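Local coordinates for thioredoxin-like fold domain-containing protein (PDB 3DML) that probably reduces or exchanges disulfide bonds in the periplasm as a thioredoxin-like thiol-disulfide oxidoreductase of chemotrophic sulfur oxidation, at residues L22-P28 with V55-R61; Q43-E49 with F101-A106; P66-L70 with M83-V87; F76-F80 with R91-Y95. All coordinates share one frame; numbering follows the deposited sequence.

Contact 1 (L22-P28 with V55-R61)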
loop_
_atom_site.group_PDB
_atom_site.type_symbol
_atom_site.label_atom_id
_atom_site.label_comp_id
_atom_site.label_asym_id
_atom_site.label_seq_id
_atom_site.Cartn_x
_atom_site.Cartn_y
_atom_site.Cartn_z
ATOM N N LEU A 22 3.414 3.388 -3.047
ATOM C CA LEU A 22 2.607 2.589 -2.132
ATOM C C LEU A 22 2.989 1.133 -2.270
ATOM O O LEU A 22 2.752 0.524 -3.312
ATOM C CB LEU A 22 1.120 2.728 -2.448
ATOM C CG LEU A 22 0.134 2.214 -1.399
ATOM C CD1 LEU A 22 0.167 3.062 -0.112
ATOM C CD2 LEU A 22 -1.229 2.322 -2.018
ATOM N N LEU A 23 3.568 0.576 -1.219
ATOM C CA LEU A 23 3.876 -0.834 -1.185
ATOM C C LEU A 23 2.667 -1.583 -0.691
ATOM O O LEU A 23 2.097 -1.249 0.365
ATOM C CB LEU A 23 5.035 -1.104 -0.230
ATOM C CG LEU A 23 6.339 -0.408 -0.549
ATOM C CD1 LEU A 23 7.365 -0.815 0.512
ATOM C CD2 LEU A 23 6.817 -0.781 -1.944
HETATM N N MSE A 24 2.281 -2.600 -1.439
HETATM C CA MSE A 24 1.195 -3.452 -1.028
HETATM C C MSE A 24 1.747 -4.829 -0.696
HETATM O O MSE A 24 2.293 -5.511 -1.573
HETATM C CB MSE A 24 0.166 -3.549 -2.139
HETATM C CG MSE A 24 -0.883 -4.578 -1.838
HETATM SE SE MSE A 24 -2.124 -4.791 -3.298
HETATM C CE MSE A 24 -3.420 -5.774 -2.234
ATOM N N PHE A 25 1.602 -5.230 0.564
ATOM C CA PHE A 25 2.098 -6.513 1.025
ATOM C C PHE A 25 1.004 -7.557 0.987
ATOM O O PHE A 25 -0.078 -7.353 1.549
ATOM C CB PHE A 25 2.709 -6.387 2.428
ATOM C CG PHE A 25 4.003 -5.647 2.436
ATOM C CD1 PHE A 25 5.207 -6.335 2.284
ATOM C CD2 PHE A 25 4.024 -4.254 2.558
ATOM C CE1 PHE A 25 6.419 -5.637 2.286
ATOM C CE2 PHE A 25 5.224 -3.549 2.559
ATOM C CZ PHE A 25 6.430 -4.225 2.416
ATOM N N GLU A 26 1.308 -8.672 0.323
ATOM C CA GLU A 26 0.354 -9.762 0.078
ATOM C C GLU A 26 0.888 -11.104 0.550
ATOM O O GLU A 26 2.057 -11.216 0.923
ATOM C CB GLU A 26 0.100 -9.890 -1.424
ATOM C CG GLU A 26 -0.455 -8.662 -2.085
ATOM C CD GLU A 26 -1.215 -9.010 -3.344
ATOM O OE1 GLU A 26 -2.230 -8.344 -3.623
ATOM O OE2 GLU A 26 -0.803 -9.953 -4.053
ATOM N N GLN A 27 0.031 -12.129 0.542
ATOM C CA GLN A 27 0.458 -13.511 0.752
ATOM C C GLN A 27 -0.540 -14.422 0.055
ATOM O O GLN A 27 -1.653 -13.981 -0.254
ATOM C CB GLN A 27 0.539 -13.868 2.238
ATOM C CG GLN A 27 -0.805 -13.935 3.003
ATOM C CD GLN A 27 -0.570 -14.258 4.457
ATOM O OE1 GLN A 27 -0.008 -15.312 4.781
ATOM N NE2 GLN A 27 -0.976 -13.348 5.352
ATOM N N PRO A 28 -0.135 -15.676 -0.234
ATOM C CA PRO A 28 -1.038 -16.640 -0.852
ATOM C C PRO A 28 -2.303 -16.869 -0.053
ATOM O O PRO A 28 -2.278 -16.926 1.191
ATOM C CB PRO A 28 -0.194 -17.926 -0.900
ATOM C CG PRO A 28 1.185 -17.437 -1.008
ATOM C CD PRO A 28 1.212 -16.252 -0.062
ATOM N N VAL A 55 1.676 1.954 -6.994
ATOM C CA VAL A 55 1.680 0.738 -6.168
ATOM C C VAL A 55 2.723 -0.276 -6.649
ATOM O O VAL A 55 2.983 -0.390 -7.860
ATOM C CB VAL A 55 0.252 0.092 -6.061
ATOM C CG1 VAL A 55 -0.249 -0.398 -7.423
ATOM C CG2 VAL A 55 0.208 -1.048 -5.053
ATOM N N GLN A 56 3.340 -0.956 -5.686
ATOM C CA GLN A 56 4.258 -2.059 -5.958
ATOM C C GLN A 56 3.904 -3.185 -4.980
ATOM O O GLN A 56 3.807 -2.968 -3.768
ATOM C CB GLN A 56 5.710 -1.609 -5.778
ATOM C CG GLN A 56 6.034 -0.165 -6.261
ATOM C CD GLN A 56 5.985 0.056 -7.789
ATOM O OE1 GLN A 56 6.126 -0.876 -8.603
ATOM N NE2 GLN A 56 5.794 1.324 -8.176
ATOM N N ARG A 57 3.652 -4.382 -5.497
ATOM C CA ARG A 57 3.286 -5.484 -4.634
ATOM C C ARG A 57 4.521 -6.239 -4.166
ATOM O O ARG A 57 5.490 -6.398 -4.927
ATOM C CB ARG A 57 2.384 -6.464 -5.371
ATOM C CG ARG A 57 1.049 -5.887 -5.810
ATOM C CD ARG A 57 0.200 -7.008 -6.395
ATOM N NE ARG A 57 -1.175 -6.597 -6.703
ATOM C CZ ARG A 57 -1.443 -5.784 -7.712
ATOM N NH1 ARG A 57 -0.427 -5.314 -8.427
ATOM N NH2 ARG A 57 -2.697 -5.431 -8.002
ATOM N N LEU A 58 4.457 -6.748 -2.940
ATOM C CA LEU A 58 5.519 -7.564 -2.376
ATOM C C LEU A 58 4.854 -8.622 -1.526
ATOM O O LEU A 58 3.697 -8.465 -1.129
ATOM C CB LEU A 58 6.454 -6.721 -1.492
ATOM C CG LEU A 58 7.216 -5.570 -2.146
ATOM C CD1 LEU A 58 7.857 -4.697 -1.074
ATOM C CD2 LEU A 58 8.293 -6.112 -3.117
ATOM N N GLN A 59 5.594 -9.696 -1.252
ATOM C CA GLN A 59 5.122 -10.763 -0.412
ATOM C C GLN A 59 5.558 -10.491 1.007
ATOM O O GLN A 59 6.727 -10.183 1.264
ATOM C CB GLN A 59 5.705 -12.110 -0.864
ATOM C CG GLN A 59 5.158 -12.591 -2.193
ATOM C CD GLN A 59 3.729 -13.011 -2.037
ATOM O OE1 GLN A 59 3.400 -13.792 -1.142
ATOM N NE2 GLN A 59 2.860 -12.459 -2.860
HETATM N N MSE A 60 4.617 -10.629 1.940
HETATM C CA MSE A 60 4.904 -10.371 3.345
HETATM C C MSE A 60 6.085 -11.193 3.862
HETATM O O MSE A 60 6.878 -10.690 4.662
HETATM C CB MSE A 60 3.686 -10.703 4.220
HETATM C CG MSE A 60 4.022 -10.584 5.716
HETATM SE SE MSE A 60 2.436 -10.892 6.838
HETATM C CE MSE A 60 2.189 -12.770 6.490
ATOM N N ARG A 61 6.207 -12.444 3.425
ATOM C CA ARG A 61 7.266 -13.294 3.988
ATOM C C ARG A 61 8.632 -13.215 3.302
ATOM O O ARG A 61 9.606 -13.792 3.787
ATOM C CB ARG A 61 6.785 -14.741 4.167
ATOM C CG ARG A 61 5.569 -14.817 5.155
ATOM C CD ARG A 61 5.248 -16.244 5.594
ATOM N NE ARG A 61 4.268 -16.266 6.684
ATOM C CZ ARG A 61 2.952 -16.187 6.509
ATOM N NH1 ARG A 61 2.448 -16.072 5.281
ATOM N NH2 ARG A 61 2.143 -16.216 7.562
#
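Parallel pairing of L22-E26 with V55-Q59 forms the beta-alpha-beta part of the thioredoxin fold, with the strand axes 4.6 Å apart and 29° from parallel. Five backbone hydrogen bonds run from Q56 N to L22 O at one end to M60 N to E26 O at the other; the straightest is M24 N to Q56 O, at 171°. On one face F25 and L58 lie side by side, F25 CE1 being 3.8 Å from L58 CD1. On the other, V55 CG2 reaches M24 CB at 3.8 Å. R57 turns its guanidinium to D37 for its main salt bridge; its long pairing with E26 rests on one of two conformers and is doubtful.

Beyond the strands, Q27 OE1 takes a 2.6 Å bond from R61 NH1, which lies above the amide's carbonyl plane while the oxygen stays in the guanidinium plane. Q27 NE2 is hydrogen-bonded to T77 OG1. M60 CE sits 3.4 Å from Q27 NE2 and against one guanidinium face of R61. With an alanine replacing Q27, R61 NH1 would probably lose its acceptor and T77 OG1 its amide partner. Both ends of the Q27 amide thus have partners, which fixes its rotation where the strands end.

Contact 2 (Q43-E49 with F101-A106)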
loop_
_atom_site.group_PDB
_atom_site.type_symbol
_atom_site.label_atom_id
_atom_site.label_comp_id
_atom_site.label_asym_id
_atom_site.label_seq_id
_atom_site.Cartn_x
_atom_site.Cartn_y
_atom_site.Cartn_z
ATOM N N GLN A 43 -8.515 0.562 -11.191
ATOM C CA GLN A 43 -8.700 2.022 -11.226
ATOM C C GLN A 43 -7.447 2.755 -10.787
ATOM O O GLN A 43 -7.188 3.874 -11.214
ATOM C CB GLN A 43 -9.805 2.453 -10.236
ATOM C CG GLN A 43 -11.032 1.611 -10.280
ATOM C CD GLN A 43 -12.035 2.020 -9.218
ATOM O OE1 GLN A 43 -12.092 1.425 -8.119
ATOM N NE2 GLN A 43 -12.833 3.040 -9.531
ATOM N N TYR A 44 -6.681 2.130 -9.898
ATOM C CA TYR A 44 -5.649 2.831 -9.165
ATOM C C TYR A 44 -4.677 3.707 -9.997
ATOM O O TYR A 44 -4.562 4.903 -9.743
ATOM C CB TYR A 44 -4.906 1.835 -8.234
ATOM C CG TYR A 44 -4.025 2.541 -7.249
ATOM C CD1 TYR A 44 -4.555 3.101 -6.086
ATOM C CD2 TYR A 44 -2.651 2.663 -7.480
ATOM C CE1 TYR A 44 -3.745 3.769 -5.174
ATOM C CE2 TYR A 44 -1.831 3.322 -6.591
ATOM C CZ TYR A 44 -2.375 3.871 -5.427
ATOM O OH TYR A 44 -1.564 4.536 -4.529
ATOM N N PRO A 45 -3.979 3.131 -10.997
ATOM C CA PRO A 45 -3.034 3.991 -11.732
ATOM C C PRO A 45 -3.699 5.036 -12.638
ATOM O O PRO A 45 -3.011 5.880 -13.209
ATOM C CB PRO A 45 -2.225 2.975 -12.567
ATOM C CG PRO A 45 -3.170 1.861 -12.814
ATOM C CD PRO A 45 -3.944 1.738 -11.501
ATOM N N LEU A 46 -5.021 4.978 -12.746
ATOM C CA LEU A 46 -5.787 5.904 -13.570
ATOM C C LEU A 46 -6.354 7.088 -12.796
ATOM O O LEU A 46 -6.990 7.981 -13.387
ATOM C CB LEU A 46 -6.921 5.135 -14.251
ATOM C CG LEU A 46 -6.440 3.888 -15.002
ATOM C CD1 LEU A 46 -7.642 3.129 -15.553
ATOM C CD2 LEU A 46 -5.459 4.233 -16.098
ATOM N N THR A 47 -6.117 7.092 -11.487
ATOM C CA THR A 47 -6.590 8.139 -10.576
ATOM C C THR A 47 -5.447 9.063 -10.171
ATOM O O THR A 47 -4.269 8.687 -10.214
ATOM C CB THR A 47 -7.189 7.531 -9.278
ATOM O OG1 THR A 47 -6.160 6.854 -8.547
ATOM C CG2 THR A 47 -8.301 6.545 -9.578
ATOM N N ASP A 48 -5.791 10.281 -9.757
ATOM C CA ASP A 48 -4.789 11.197 -9.215
ATOM C C ASP A 48 -3.993 10.584 -8.048
ATOM O O ASP A 48 -2.769 10.724 -7.993
ATOM C CB ASP A 48 -5.451 12.485 -8.730
ATOM C CG ASP A 48 -6.037 13.303 -9.836
ATOM O OD1 ASP A 48 -5.996 12.898 -11.006
ATOM O OD2 ASP A 48 -6.565 14.380 -9.521
ATOM N N GLU A 49 -4.681 9.913 -7.121
ATOM C CA GLU A 49 -4.018 9.281 -5.973
ATOM C C GLU A 49 -3.031 8.212 -6.416
ATOM O O GLU A 49 -1.900 8.158 -5.942
ATOM C CB GLU A 49 -5.054 8.707 -4.988
ATOM C CG GLU A 49 -5.535 9.715 -3.948
ATOM C CD GLU A 49 -6.640 9.159 -3.017
ATOM O OE1 GLU A 49 -6.319 8.562 -1.969
ATOM O OE2 GLU A 49 -7.856 9.363 -3.330
ATOM N N PHE A 101 -10.571 2.812 1.778
ATOM C CA PHE A 101 -9.245 2.917 1.176
ATOM C C PHE A 101 -8.907 4.325 0.733
ATOM O O PHE A 101 -7.900 4.873 1.136
ATOM C CB PHE A 101 -9.100 1.905 0.017
ATOM C CG PHE A 101 -7.741 1.940 -0.627
ATOM C CD1 PHE A 101 -6.636 1.346 -0.001
ATOM C CD2 PHE A 101 -7.553 2.637 -1.811
ATOM C CE1 PHE A 101 -5.354 1.391 -0.612
ATOM C CE2 PHE A 101 -6.293 2.691 -2.421
ATOM C CZ PHE A 101 -5.200 2.081 -1.813
ATOM N N TRP A 102 -9.741 4.924 -0.117
ATOM C CA TRP A 102 -9.388 6.218 -0.694
ATOM C C TRP A 102 -9.108 7.369 0.283
ATOM O O TRP A 102 -8.061 8.024 0.179
ATOM C CB TRP A 102 -10.423 6.651 -1.747
ATOM C CG TRP A 102 -10.531 5.730 -2.941
ATOM C CD1 TRP A 102 -11.611 4.978 -3.313
ATOM C CD2 TRP A 102 -9.528 5.515 -3.940
ATOM N NE1 TRP A 102 -11.330 4.294 -4.480
ATOM C CE2 TRP A 102 -10.060 4.612 -4.883
ATOM C CE3 TRP A 102 -8.221 5.998 -4.122
ATOM C CZ2 TRP A 102 -9.329 4.173 -5.996
ATOM C CZ3 TRP A 102 -7.499 5.563 -5.219
ATOM C CH2 TRP A 102 -8.054 4.664 -6.143
ATOM N N PRO A 103 -10.032 7.654 1.217
ATOM C CA PRO A 103 -9.762 8.794 2.104
ATOM C C PRO A 103 -8.642 8.490 3.116
ATOM O O PRO A 103 -7.947 9.411 3.566
ATOM C CB PRO A 103 -11.113 9.025 2.835
ATOM C CG PRO A 103 -11.838 7.760 2.739
ATOM C CD PRO A 103 -11.324 7.011 1.509
HETATM N N MSE A 104 -8.456 7.226 3.471
HETATM C CA MSE A 104 -7.378 6.889 4.399
HETATM C C MSE A 104 -6.028 7.002 3.715
HETATM O O MSE A 104 -5.061 7.463 4.315
HETATM C CB MSE A 104 -7.610 5.515 4.999
HETATM C CG MSE A 104 -8.995 5.436 5.627
HETATM SE SE MSE A 104 -9.263 3.868 6.684
HETATM C CE MSE A 104 -8.847 2.423 5.419
ATOM N N LEU A 105 -5.965 6.624 2.440
ATOM C CA LEU A 105 -4.735 6.819 1.690
ATOM C C LEU A 105 -4.468 8.318 1.516
ATOM O O LEU A 105 -3.333 8.793 1.672
ATOM C CB LEU A 105 -4.834 6.139 0.321
ATOM C CG LEU A 105 -3.649 6.435 -0.622
ATOM C CD1 LEU A 105 -2.321 5.898 -0.060
ATOM C CD2 LEU A 105 -3.914 5.883 -1.999
ATOM N N ALA A 106 -5.520 9.067 1.209
ATOM C CA ALA A 106 -5.390 10.510 1.065
ATOM C C ALA A 106 -4.799 11.158 2.327
ATOM O O ALA A 106 -3.946 12.023 2.217
ATOM C CB ALA A 106 -6.741 11.162 0.651
#
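F101 meets Y44 first: Y44 CE1 comes to the edge of the F101 ring, near its plane, 3.9 Å from F101 CE2, and the two side chains cross at about a right angle. F101 is also set edge-to-face against W36 and F80, so Y44 adds to their aromatic cluster.

W102 follows and buries more area in this contact than any other residue. Its CG is anti to the carbonyl carbon (chi1 -62°), which carries the benzo end of the indole in among Y44, T47 and E49. W102 CH2 lies 3.8 Å from Y44 CD1, and T47 CG2 stands 3.9 Å from the same W102 CH2. The aliphatic part of E49 adds its CB, 4.0 Å from W102 CZ3. E49 is modelled in two conformers, and the approach of its OE1 to W102 O, acceptor to acceptor, is doubtful.

Further on, L105 brings CD2 to the edge of the tyrosine ring, in its plane and 3.8 Å from Y44 CE1. A106 ends the segment with its methyl near E49 in the conformer modelled.

Two hydroxyls at the border of this packing have partners: Y44 OH bonds A53 O. T47 OG1 donates to Y44 O over 2.8 Å and, as N-cap of helix 48-52, accepts from G50 N, so one hydroxyl ties the tyrosine's backbone to the helix start.

Contact 3 (P66-L70 with M83-V87)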
loop_
_atom_site.group_PDB
_atom_site.type_symbol
_atom_site.label_atom_id
_atom_site.label_comp_id
_atom_site.label_asym_id
_atom_site.label_seq_id
_atom_site.Cartn_x
_atom_site.Cartn_y
_atom_site.Cartn_z
ATOM N N PRO A 66 16.257 -4.288 -1.253
ATOM C CA PRO A 66 17.336 -3.529 -0.620
ATOM C C PRO A 66 17.072 -2.013 -0.524
ATOM O O PRO A 66 16.477 -1.417 -1.435
ATOM C CB PRO A 66 18.532 -3.814 -1.539
ATOM C CG PRO A 66 18.240 -5.187 -2.056
ATOM C CD PRO A 66 16.762 -5.181 -2.314
ATOM N N GLY A 67 17.488 -1.418 0.591
ATOM C CA GLY A 67 17.397 0.037 0.799
ATOM C C GLY A 67 16.095 0.536 1.414
ATOM O O GLY A 67 15.989 1.707 1.799
ATOM N N LEU A 68 15.106 -0.348 1.508
ATOM C CA LEU A 68 13.756 0.028 1.930
ATOM C C LEU A 68 13.664 -0.005 3.450
ATOM O O LEU A 68 13.944 -1.026 4.070
ATOM C CB LEU A 68 12.717 -0.920 1.301
ATOM C CG LEU A 68 11.637 -0.466 0.309
ATOM C CD1 LEU A 68 12.100 0.497 -0.753
ATOM C CD2 LEU A 68 10.964 -1.672 -0.336
ATOM N N GLU A 69 13.286 1.114 4.059
ATOM C CA GLU A 69 13.261 1.200 5.523
ATOM C C GLU A 69 11.816 1.292 6.043
ATOM O O GLU A 69 11.149 2.315 5.847
ATOM C CB GLU A 69 14.052 2.422 6.007
ATOM C CG GLU A 69 15.405 2.608 5.315
ATOM C CD GLU A 69 16.434 1.608 5.799
ATOM O OE1 GLU A 69 16.396 1.243 6.991
ATOM O OE2 GLU A 69 17.291 1.189 4.991
ATOM N N LEU A 70 11.350 0.224 6.680
ATOM C CA LEU A 70 10.040 0.229 7.329
ATOM C C LEU A 70 10.101 0.589 8.813
ATOM O O LEU A 70 11.076 0.248 9.507
ATOM C CB LEU A 70 9.359 -1.138 7.204
ATOM C CG LEU A 70 9.099 -1.726 5.811
ATOM C CD1 LEU A 70 8.331 -3.028 5.915
ATOM C CD2 LEU A 70 8.334 -0.750 4.924
HETATM N N MSE A 83 5.598 4.990 1.209
HETATM C CA MSE A 83 7.024 5.291 1.306
HETATM C C MSE A 83 7.276 6.663 0.732
HETATM O O MSE A 83 6.753 7.005 -0.333
HETATM C CB MSE A 83 7.828 4.305 0.462
HETATM C CG MSE A 83 7.539 2.868 0.712
HETATM SE SE MSE A 83 8.105 2.325 2.507
HETATM C CE MSE A 83 10.017 2.489 2.217
ATOM N N ALA A 84 8.107 7.435 1.415
ATOM C CA ALA A 84 8.610 8.690 0.866
ATOM C C ALA A 84 10.090 8.432 0.637
ATOM O O ALA A 84 10.864 8.300 1.591
ATOM C CB ALA A 84 8.412 9.803 1.841
ATOM N N GLY A 85 10.475 8.311 -0.625
ATOM C CA GLY A 85 11.819 7.872 -0.945
ATOM C C GLY A 85 11.969 6.460 -0.409
ATOM O O GLY A 85 11.135 5.598 -0.663
ATOM N N ASP A 86 13.015 6.208 0.358
ATOM C CA ASP A 86 13.216 4.825 0.783
ATOM C C ASP A 86 12.702 4.548 2.195
ATOM O O ASP A 86 13.077 3.540 2.781
ATOM C CB ASP A 86 14.702 4.469 0.707
ATOM C CG ASP A 86 15.261 4.570 -0.704
ATOM O OD1 ASP A 86 14.562 4.200 -1.687
ATOM O OD2 ASP A 86 16.424 5.020 -0.823
ATOM N N VAL A 87 11.856 5.433 2.727
ATOM C CA VAL A 87 11.462 5.343 4.137
ATOM C C VAL A 87 9.951 5.431 4.325
ATOM O O VAL A 87 9.273 6.272 3.726
ATOM C CB VAL A 87 12.208 6.373 5.046
ATOM C CG1 VAL A 87 11.725 7.802 4.818
ATOM C CG2 VAL A 87 12.047 6.005 6.502
#
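E69 and D86 share the single backbone hydrogen bond of this contact, E69 N to D86 O at 2.7 Å, with an N-H...O angle of 159°. Beside it V87 CA approaches E69 O at 3.5 Å, a CA-H...O contact that completes a lone backbone bridge between loop and hairpin. G67 O comes up to D86 CB, at 3.2 Å, so the loop also rests on the aspartate's aliphatic carbon.

Next to this bond the loop meets the selenomethionine M83. Its chain bends twice, at chi2 -67° and chi3 -68°, folding the selenium and methyl toward the loop. SE lies 3.9 Å from L70 CD2, and M83 CE lies 3.8 Å from E69 O. L68 also touches M83 CE, though its modelled position is one of two conformers.

What holds D86 O in place is the type II' beta turn from A84 to V87, closed by A84 N to V87 O at 2.8 Å and by V87 N to A84 O at 3.2 Å. G85 adopts the positive phi that this turn needs, and its O accepts from R21 NH2.

The contact therefore pins the loop between strands 55-59 and 79-84 onto the tip of the hairpin 79-84/87-93. L23 of strand 20-26 packs on both L68 and M83, while E88 of strand 87-93 reaches L70 and bonds E69 through the backbone.

Contact 4 (F76-F80 with R91-Y95)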
loop_
_atom_site.group_PDB
_atom_site.type_symbol
_atom_site.label_atom_id
_atom_site.label_comp_id
_atom_site.label_asym_id
_atom_site.label_seq_id
_atom_site.Cartn_x
_atom_site.Cartn_y
_atom_site.Cartn_z
ATOM N N PHE A 76 0.338 -8.197 8.749
ATOM C CA PHE A 76 -1.049 -8.358 8.337
ATOM C C PHE A 76 -1.069 -8.157 6.845
ATOM O O PHE A 76 -0.322 -7.339 6.340
ATOM C CB PHE A 76 -1.961 -7.307 9.001
ATOM C CG PHE A 76 -3.426 -7.531 8.730
ATOM C CD1 PHE A 76 -4.188 -8.331 9.586
ATOM C CD2 PHE A 76 -4.040 -6.944 7.620
ATOM C CE1 PHE A 76 -5.567 -8.543 9.317
ATOM C CE2 PHE A 76 -5.408 -7.150 7.348
ATOM C CZ PHE A 76 -6.155 -7.959 8.187
ATOM N N THR A 77 -1.853 -8.955 6.128
ATOM C CA THR A 77 -2.085 -8.686 4.705
ATOM C C THR A 77 -3.593 -8.525 4.422
ATOM O O THR A 77 -4.400 -9.269 4.977
ATOM C CB THR A 77 -1.543 -9.813 3.804
ATOM O OG1 THR A 77 -2.197 -11.040 4.129
ATOM C CG2 THR A 77 -0.029 -9.988 3.980
ATOM N N PRO A 78 -3.973 -7.561 3.555
ATOM C CA PRO A 78 -3.085 -6.621 2.864
ATOM C C PRO A 78 -2.629 -5.497 3.788
ATOM O O PRO A 78 -3.397 -5.023 4.635
ATOM C CB PRO A 78 -3.973 -6.048 1.744
ATOM C CG PRO A 78 -5.372 -6.145 2.303
ATOM C CD PRO A 78 -5.401 -7.310 3.250
ATOM N N THR A 79 -1.380 -5.080 3.635
ATOM C CA THR A 79 -0.916 -3.845 4.283
ATOM C C THR A 79 -0.406 -2.940 3.177
ATOM O O THR A 79 0.305 -3.399 2.279
ATOM C CB THR A 79 0.222 -4.127 5.297
ATOM O OG1 THR A 79 -0.315 -4.832 6.423
ATOM C CG2 THR A 79 0.872 -2.818 5.803
ATOM N N PHE A 80 -0.733 -1.662 3.253
ATOM C CA PHE A 80 -0.282 -0.708 2.251
ATOM C C PHE A 80 0.642 0.279 2.931
ATOM O O PHE A 80 0.204 0.987 3.827
ATOM C CB PHE A 80 -1.470 0.043 1.649
ATOM C CG PHE A 80 -2.518 -0.871 1.053
ATOM C CD1 PHE A 80 -2.428 -1.249 -0.293
ATOM C CD2 PHE A 80 -3.569 -1.349 1.836
ATOM C CE1 PHE A 80 -3.390 -2.087 -0.866
ATOM C CE2 PHE A 80 -4.551 -2.209 1.287
ATOM C CZ PHE A 80 -4.449 -2.576 -0.074
ATOM N N ARG A 91 1.149 3.958 7.038
ATOM C CA ARG A 91 0.594 2.730 6.471
ATOM C C ARG A 91 -0.881 2.572 6.780
ATOM O O ARG A 91 -1.404 3.161 7.730
ATOM C CB ARG A 91 1.378 1.491 6.968
ATOM C CG ARG A 91 1.164 1.155 8.443
ATOM C CD ARG A 91 1.792 -0.220 8.764
ATOM N NE ARG A 91 3.251 -0.217 8.603
ATOM C CZ ARG A 91 4.032 -1.284 8.813
ATOM N NH1 ARG A 91 3.487 -2.449 9.158
ATOM N NH2 ARG A 91 5.349 -1.187 8.640
ATOM N N LEU A 92 -1.543 1.792 5.939
ATOM C CA LEU A 92 -2.909 1.354 6.163
ATOM C C LEU A 92 -2.870 -0.165 6.251
ATOM O O LEU A 92 -2.313 -0.824 5.368
ATOM C CB LEU A 92 -3.762 1.662 4.944
ATOM C CG LEU A 92 -3.936 3.038 4.372
ATOM C CD1 LEU A 92 -4.933 2.883 3.216
ATOM C CD2 LEU A 92 -4.485 3.889 5.499
ATOM N N GLU A 93 -3.474 -0.737 7.288
ATOM C CA GLU A 93 -3.529 -2.189 7.374
ATOM C C GLU A 93 -4.968 -2.637 7.140
ATOM O O GLU A 93 -5.881 -2.176 7.823
ATOM C CB GLU A 93 -2.985 -2.687 8.726
ATOM C CG GLU A 93 -1.505 -2.255 8.966
ATOM C CD GLU A 93 -0.952 -2.702 10.322
ATOM O OE1 GLU A 93 -1.651 -2.502 11.333
ATOM O OE2 GLU A 93 0.213 -3.204 10.388
ATOM N N GLY A 94 -5.137 -3.544 6.189
ATOM C CA GLY A 94 -6.442 -4.117 5.842
ATOM C C GLY A 94 -7.142 -3.393 4.694
ATOM O O GLY A 94 -6.675 -2.349 4.209
ATOM N N TYR A 95 -8.254 -3.976 4.257
ATOM C CA TYR A 95 -9.044 -3.441 3.162
ATOM C C TYR A 95 -10.539 -3.648 3.460
ATOM O O TYR A 95 -11.156 -4.602 2.977
ATOM C CB TYR A 95 -8.624 -4.060 1.814
ATOM C CG TYR A 95 -9.520 -3.600 0.681
ATOM C CD1 TYR A 95 -9.682 -2.238 0.407
ATOM C CD2 TYR A 95 -10.225 -4.531 -0.103
ATOM C CE1 TYR A 95 -10.534 -1.793 -0.627
ATOM C CE2 TYR A 95 -11.071 -4.100 -1.148
ATOM C CZ TYR A 95 -11.214 -2.725 -1.388
ATOM O OH TYR A 95 -12.056 -2.289 -2.378
HETATM O O HOH W 1 1.205 -4.936 8.806
#
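F80 and L92 form an antiparallel hydrogen-bonded pair: F80 N meets L92 O at 2.8 Å with an N-H...O angle of 179°, and L92 N returns a bond to F80 O. G94 N to P78 O, at 2.8 Å, carries the pairing past the strand end. T79 and E93 are the non-hydrogen-bonded pair between them.

Side-chain polarity gathers on the T79-E93 face. T79 OG1 is anti to the carbonyl carbon (chi1 -70°), which lets it donate to F76 O, from above that carbonyl's plane, and accept from a water 2.8 Å away. The water also donates to E93 OE2, salt-bridged to R72 and, at 3.6 Å, to R91 NH1; R91 NH2 bonds R72 O. With a valine in place of T79, F76 O would probably lose its hydroxyl donor and the water one of its acceptors.

Apolar packing joins F76 CE2 to G94 CA at 3.5 Å, P78 CG to Y95 CB at 3.9 Å, and F80 CB to L92 CB at 4.3 Å. The F80 ring edge meets a carbonyl oxygen, G94 O, 3.6 Å from F80 CE2.

The cis-proline P78, characteristic of thioredoxins, touches Y32 and C33, second cysteine of the C30/C33 CxxC pair, seen as a disulfide elsewhere but not here. The hairpin continues the sheet beside strand 20-26, with 87-93 at its edge; F80 meets W36 of helix 31-39 and L92 packs on helix 98-112.

How the contacts relate
From the N terminus, contact 1 closes the first loop, bringing strand 55-59 beside strand 20-26 after helices 31-39 and 48-52. Contact 2 crosses it: Q43-E49 lies between its segments, but its partner F101-A106 comes near the C terminus, tying helix 98-112 to the region where helix 48-52 starts. Contacts 3 and 4 both fall between the two segments of contact 2 and follow contact 1 in series. They cross each other, each using strand 79-84: contact 3 fastens the preceding loop to the hairpin tip, contact 4 its other end. Contacts 1 and 4 are about 9 Å apart between centres and join through F25 N and T79 O.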